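Local coordinates for putative sugar binding protein (Bacteroides vulgatus ATCC 8482, PDB 3KEZ) that probably binds sugars or other nutrients at the cell outer membrane, as a calcium-containing member of the SusD family, at residues Y84-I89 with P149-L154; G225-G230 with I335-A340. One frame throughout, in Å; residues are numbered along the deposited sequence.

Contact 1 fastens helix 80-96 to the loop that runs on from helix 138-141 toward helix 166-183. Contact 2 comes later in the chain and joins the end of helix 212-229 to the start of helix 337-350. Their centres lie about 29 Å apart, and their nearest atoms are about 12 Å apart, so they do not touch. Contact 1 is partly buried and carries a hydrogen bond. Contact 2 is buried and rests on side-chain packing. Both lie away from the calcium ion, which is bound by Asn261, Gln322, Glu325, Asp329 and Asn331. A 1,2-ethanediol molecule, probably from the crystallisation liquor, lies about 4 Å from the Tyr86 side chain in contact 1.

Contact 1 (Y84-I89 with P149-L154); sequences YLYSII and PIVKEL
Tyr86 sets CG beside its backbone N (chi1 -87°), which carries the ring from helix 80-96 across to Pro149 and Val151. Ile89 has its CB toward the same loop, and CG2, anti to the backbone N, is the atom that reaches it. Tyr86 OH donates a hydrogen bond to Pro149 O at 2.7 Å. The bond lies in the carbonyl plane, on a lone pair, with a C=O...donor angle of 128°. The acceptor sits at the edge of the ring, close to the ring plane. The hydroxyl also rests against the proline ring, with OH 3.2 Å from Pro149 CD. This ties a loop to a helix within the mainly helical SusD family fold. Val151 CG2 meets Tyr86 CE1 at 3.8 Å, coming in obliquely to the ring. Val151 CB points toward the helix, while Ile150 and Lys152 direct theirs away. Ile89 CG2 packs against the backbone of the loop, 3.4 Å from Val151 O. That carbonyl also accepts a hydrogen bond from Asn93 ND2, one turn further along the helix. Leu130 of helix 109-134 touches the Tyr86 side chain, and the Trp82 ring meets its ring with the planes at about 60°.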
loop_
_atom_site.group_PDB
_atom_site.type_symbol
_atom_site.label_atom_id
_atom_site.label_comp_id
_atom_site.label_asym_id
_atom_site.label_seq_id
_atom_site.Cartn_x
_atom_site.Cartn_y
_atom_site.Cartn_z
ATOM N N TYR A 84 -4.919 13.446 -6.532
ATOM C CA TYR A 84 -3.513 13.225 -6.287
ATOM C C TYR A 84 -2.938 12.124 -7.195
ATOM O O TYR A 84 -1.887 12.303 -7.812
ATOM C CB TYR A 84 -3.252 12.908 -4.805
ATOM C CG TYR A 84 -3.041 14.143 -3.970
ATOM C CD1 TYR A 84 -4.099 14.973 -3.674
ATOM C CD2 TYR A 84 -1.754 14.498 -3.497
ATOM C CE1 TYR A 84 -3.920 16.130 -2.943
ATOM C CE2 TYR A 84 -1.559 15.682 -2.763
ATOM C CZ TYR A 84 -2.661 16.474 -2.471
ATOM O OH TYR A 84 -2.531 17.654 -1.746
ATOM N N LEU A 85 -3.662 11.014 -7.321
ATOM C CA LEU A 85 -3.181 9.928 -8.177
ATOM C C LEU A 85 -3.131 10.339 -9.664
ATOM O O LEU A 85 -2.170 10.002 -10.371
ATOM C CB LEU A 85 -3.976 8.640 -7.915
ATOM C CG LEU A 85 -3.642 8.084 -6.530
ATOM C CD1 LEU A 85 -4.622 7.060 -6.062
ATOM C CD2 LEU A 85 -2.181 7.575 -6.431
ATOM N N TYR A 86 -4.124 11.096 -10.147
ATOM C CA TYR A 86 -4.112 11.529 -11.526
ATOM C C TYR A 86 -3.056 12.604 -11.757
ATOM O O TYR A 86 -2.449 12.669 -12.839
ATOM C CB TYR A 86 -5.506 11.976 -12.015
ATOM C CG TYR A 86 -6.287 10.780 -12.546
ATOM C CD1 TYR A 86 -5.830 10.044 -13.663
ATOM C CD2 TYR A 86 -7.429 10.327 -11.885
ATOM C CE1 TYR A 86 -6.499 8.937 -14.108
ATOM C CE2 TYR A 86 -8.117 9.221 -12.322
ATOM C CZ TYR A 86 -7.655 8.520 -13.423
ATOM O OH TYR A 86 -8.377 7.450 -13.856
ATOM N N SER A 87 -2.814 13.442 -10.754
ATOM C CA SER A 87 -1.674 14.374 -10.805
ATOM C C SER A 87 -0.336 13.661 -10.998
ATOM O O SER A 87 0.456 14.009 -11.886
ATOM C CB SER A 87 -1.627 15.190 -9.523
ATOM O OG SER A 87 -0.552 16.085 -9.554
ATOM N N ILE A 88 -0.083 12.669 -10.150
ATOM C CA ILE A 88 1.073 11.813 -10.239
ATOM C C ILE A 88 1.193 11.144 -11.638
ATOM O O ILE A 88 2.243 11.226 -12.315
ATOM C CB ILE A 88 1.037 10.739 -9.100
ATOM C CG1 ILE A 88 1.278 11.387 -7.741
ATOM C CG2 ILE A 88 2.025 9.600 -9.406
ATOM C CD1 ILE A 88 0.806 10.534 -6.582
ATOM N N ILE A 89 0.125 10.493 -12.072
ATOM C CA ILE A 89 0.100 9.889 -13.432
ATOM C C ILE A 89 0.410 10.920 -14.544
ATOM O O ILE A 89 1.183 10.643 -15.453
ATOM C CB ILE A 89 -1.292 9.179 -13.733
ATOM C CG1 ILE A 89 -1.473 7.971 -12.797
ATOM C CG2 ILE A 89 -1.396 8.878 -15.240
ATOM C CD1 ILE A 89 -2.919 7.296 -12.790
ATOM N N PRO A 149 -10.467 5.828 -15.787
ATOM C CA PRO A 149 -9.826 6.133 -17.049
ATOM C C PRO A 149 -8.329 5.919 -17.060
ATOM O O PRO A 149 -7.625 6.395 -16.176
ATOM C CB PRO A 149 -10.115 7.639 -17.243
ATOM C CG PRO A 149 -11.378 7.872 -16.472
ATOM C CD PRO A 149 -11.212 6.988 -15.261
ATOM N N ILE A 150 -7.861 5.250 -18.100
ATOM C CA ILE A 150 -6.439 5.066 -18.375
ATOM C C ILE A 150 -6.036 6.327 -19.143
ATOM O O ILE A 150 -6.512 6.561 -20.256
ATOM C CB ILE A 150 -6.222 3.811 -19.238
ATOM C CG1 ILE A 150 -6.622 2.547 -18.429
ATOM C CG2 ILE A 150 -4.756 3.729 -19.750
ATOM C CD1 ILE A 150 -6.883 1.289 -19.301
ATOM N N VAL A 151 -5.162 7.106 -18.540
ATOM C CA VAL A 151 -4.667 8.351 -19.096
ATOM C C VAL A 151 -3.180 8.196 -19.285
ATOM O O VAL A 151 -2.441 8.057 -18.320
ATOM C CB VAL A 151 -4.947 9.503 -18.118
ATOM C CG1 VAL A 151 -4.359 10.815 -18.659
ATOM C CG2 VAL A 151 -6.456 9.620 -17.859
ATOM N N LYS A 152 -2.735 8.206 -20.532
ATOM C CA LYS A 152 -1.334 7.965 -20.845
ATOM C C LYS A 152 -0.663 9.155 -21.538
ATOM O O LYS A 152 0.546 9.125 -21.806
ATOM C CB LYS A 152 -1.214 6.684 -21.692
ATOM C CG LYS A 152 -1.340 5.420 -20.828
ATOM C CD LYS A 152 -1.462 4.159 -21.600
ATOM C CE LYS A 152 -0.118 3.639 -22.034
ATOM N NZ LYS A 152 -0.343 2.339 -22.706
ATOM N N GLU A 153 -1.449 10.176 -21.870
ATOM C CA GLU A 153 -0.893 11.411 -22.398
ATOM C C GLU A 153 -1.243 12.597 -21.472
ATOM O O GLU A 153 -1.654 12.399 -20.330
ATOM C CB GLU A 153 -1.351 11.593 -23.841
ATOM C CG GLU A 153 -1.000 10.376 -24.707
ATOM C CD GLU A 153 -1.424 10.528 -26.159
ATOM O OE1 GLU A 153 -2.648 10.639 -26.425
ATOM O OE2 GLU A 153 -0.534 10.508 -27.031
ATOM N N LEU A 154 -1.034 13.823 -21.938
ATOM C CA LEU A 154 -1.215 14.980 -21.088
ATOM C C LEU A 154 -2.632 15.529 -21.272
ATOM O O LEU A 154 -3.132 15.708 -22.397
ATOM C CB LEU A 154 -0.158 16.056 -21.391
ATOM C CG LEU A 154 1.317 15.642 -21.269
ATOM C CD1 LEU A 154 2.224 16.868 -21.529
ATOM C CD2 LEU A 154 1.631 14.900 -19.889
#

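Contact 2 (G225-G230 with I335-A340); sequences GAEKEG and IRLSEA
Ala226 and Glu227, in the last turns of helix 212-229, meet the side chain of Leu337, each touching a different methyl. Ala226 points its CB toward the other segment and packs on Leu337 CD1 at 4.0 Å. Its CA is 7.8 Å from the CA of Leu337, the closest CA pair of the two segments. Trp196 of helix 195-209 also touches Ala226. Glu227 comes next. Its chain is extended beyond CG, with chi2 at 180°, and crosses Leu337 at about a right angle. Glu227 CG lies 3.9 Å from Leu337 CD2, and the carboxylate OE2 comes to 3.6 Å from the same methyl. The polar end is directed to Tyr341, one turn on from Leu337, where OE2 and the tyrosine OH form a hydrogen bond. Leu337 has its CB toward helix 212-229 and CG anti to its backbone N, chi1 -169°; CD1 reaches Ala226 and CD2 reaches Glu227. Ile223 of that helix also touches Leu337. After Glu229 the helix stops at Gly230, where phi is 105° and the N-H bonds back to Glu227 O at 3.0 Å. On the other segment, Arg336 occupies the N-cap position, right before helix 337-350. The contact thus joins a helix C-terminus closed by a Schellman motif to a helix N-terminus, in the mainly helical fold of the SusD family.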
loop_
_atom_site.group_PDB
_atom_site.type_symbol
_atom_site.label_atom_id
_atom_site.label_comp_id
_atom_site.label_asym_id
_atom_site.label_seq_id
_atom_site.Cartn_x
_atom_site.Cartn_y
_atom_site.Cartn_z
ATOM N N GLY A 225 17.036 -10.821 -5.201
ATOM C CA GLY A 225 17.719 -9.585 -5.581
ATOM C C GLY A 225 17.940 -8.604 -4.439
ATOM O O GLY A 225 19.045 -8.074 -4.279
ATOM N N ALA A 226 16.891 -8.346 -3.651
ATOM C CA ALA A 226 17.000 -7.417 -2.510
ATOM C C ALA A 226 18.011 -7.956 -1.511
ATOM O O ALA A 226 18.870 -7.208 -1.010
ATOM C CB ALA A 226 15.666 -7.193 -1.814
ATOM N N GLU A 227 17.942 -9.248 -1.214
ATOM C CA GLU A 227 18.897 -9.804 -0.239
ATOM C C GLU A 227 20.349 -9.797 -0.783
ATOM O O GLU A 227 21.275 -9.514 -0.027
ATOM C CB GLU A 227 18.425 -11.158 0.312
ATOM C CG GLU A 227 17.076 -10.995 1.114
ATOM C CD GLU A 227 16.546 -12.268 1.699
ATOM O OE1 GLU A 227 17.121 -13.346 1.397
ATOM O OE2 GLU A 227 15.573 -12.190 2.492
ATOM N N LYS A 228 20.564 -10.051 -2.078
ATOM C CA LYS A 228 21.928 -9.860 -2.641
ATOM C C LYS A 228 22.399 -8.415 -2.466
ATOM O O LYS A 228 23.570 -8.145 -2.313
ATOM C CB LYS A 228 21.987 -10.149 -4.138
ATOM C CG LYS A 228 21.951 -11.604 -4.544
ATOM C CD LYS A 228 22.343 -11.820 -6.026
ATOM C CE LYS A 228 21.996 -13.256 -6.469
ATOM N NZ LYS A 228 23.112 -13.933 -7.217
ATOM N N GLU A 229 21.467 -7.486 -2.538
ATOM C CA GLU A 229 21.767 -6.073 -2.363
ATOM C C GLU A 229 22.002 -5.684 -0.885
ATOM O O GLU A 229 22.510 -4.592 -0.612
ATOM C CB GLU A 229 20.657 -5.251 -3.024
ATOM C CG GLU A 229 21.055 -3.883 -3.440
ATOM C CD GLU A 229 22.185 -3.888 -4.442
ATOM O OE1 GLU A 229 22.309 -4.890 -5.179
ATOM O OE2 GLU A 229 22.946 -2.891 -4.479
ATOM N N GLY A 230 21.686 -6.577 0.059
ATOM C CA GLY A 230 21.951 -6.367 1.488
ATOM C C GLY A 230 20.737 -6.029 2.334
ATOM O O GLY A 230 20.835 -5.789 3.548
ATOM N N ILE A 335 6.529 -0.131 1.020
ATOM C CA ILE A 335 6.829 -1.493 0.520
ATOM C C ILE A 335 8.023 -2.114 1.300
ATOM O O ILE A 335 9.124 -1.542 1.375
ATOM C CB ILE A 335 7.185 -1.511 -1.009
ATOM C CG1 ILE A 335 6.059 -0.872 -1.843
ATOM C CG2 ILE A 335 7.508 -2.976 -1.495
ATOM C CD1 ILE A 335 6.406 -0.686 -3.322
ATOM N N ARG A 336 7.775 -3.292 1.873
ATOM C CA ARG A 336 8.713 -4.003 2.714
ATOM C C ARG A 336 9.033 -5.408 2.198
ATOM O O ARG A 336 8.136 -6.090 1.674
ATOM C CB ARG A 336 8.124 -4.156 4.123
ATOM C CG ARG A 336 7.956 -2.848 4.870
ATOM C CD ARG A 336 7.973 -3.063 6.378
ATOM N NE ARG A 336 6.751 -3.675 6.881
ATOM C CZ ARG A 336 6.638 -4.808 7.589
ATOM N NH1 ARG A 336 7.681 -5.565 7.871
ATOM N NH2 ARG A 336 5.435 -5.198 8.011
ATOM N N LEU A 337 10.286 -5.848 2.403
ATOM C CA LEU A 337 10.688 -7.220 2.079
ATOM C C LEU A 337 9.779 -8.284 2.697
ATOM O O LEU A 337 9.539 -9.309 2.064
ATOM C CB LEU A 337 12.105 -7.501 2.493
ATOM C CG LEU A 337 12.738 -8.783 1.984
ATOM C CD1 LEU A 337 12.828 -8.869 0.418
ATOM C CD2 LEU A 337 14.151 -8.886 2.601
ATOM N N SER A 338 9.245 -8.025 3.899
ATOM C CA SER A 338 8.303 -8.939 4.547
ATOM C C SER A 338 7.107 -9.244 3.640
ATOM O O SER A 338 6.635 -10.367 3.629
ATOM C CB SER A 338 7.802 -8.381 5.904
ATOM O OG SER A 338 8.781 -8.376 6.922
ATOM N N GLU A 339 6.621 -8.244 2.884
ATOM C CA GLU A 339 5.519 -8.470 1.952
ATOM C C GLU A 339 5.950 -9.389 0.790
ATOM O O GLU A 339 5.148 -10.252 0.379
ATOM C CB GLU A 339 4.861 -7.185 1.405
ATOM C CG GLU A 339 3.582 -7.499 0.563
ATOM C CD GLU A 339 3.130 -6.393 -0.347
ATOM O OE1 GLU A 339 3.650 -5.269 -0.218
ATOM O OE2 GLU A 339 2.201 -6.627 -1.181
ATOM N N ALA A 340 7.162 -9.239 0.256
ATOM C CA ALA A 340 7.595 -10.190 -0.776
ATOM C C ALA A 340 7.526 -11.602 -0.232
ATOM O O ALA A 340 7.038 -12.479 -0.940
ATOM C CB ALA A 340 8.970 -9.890 -1.375
#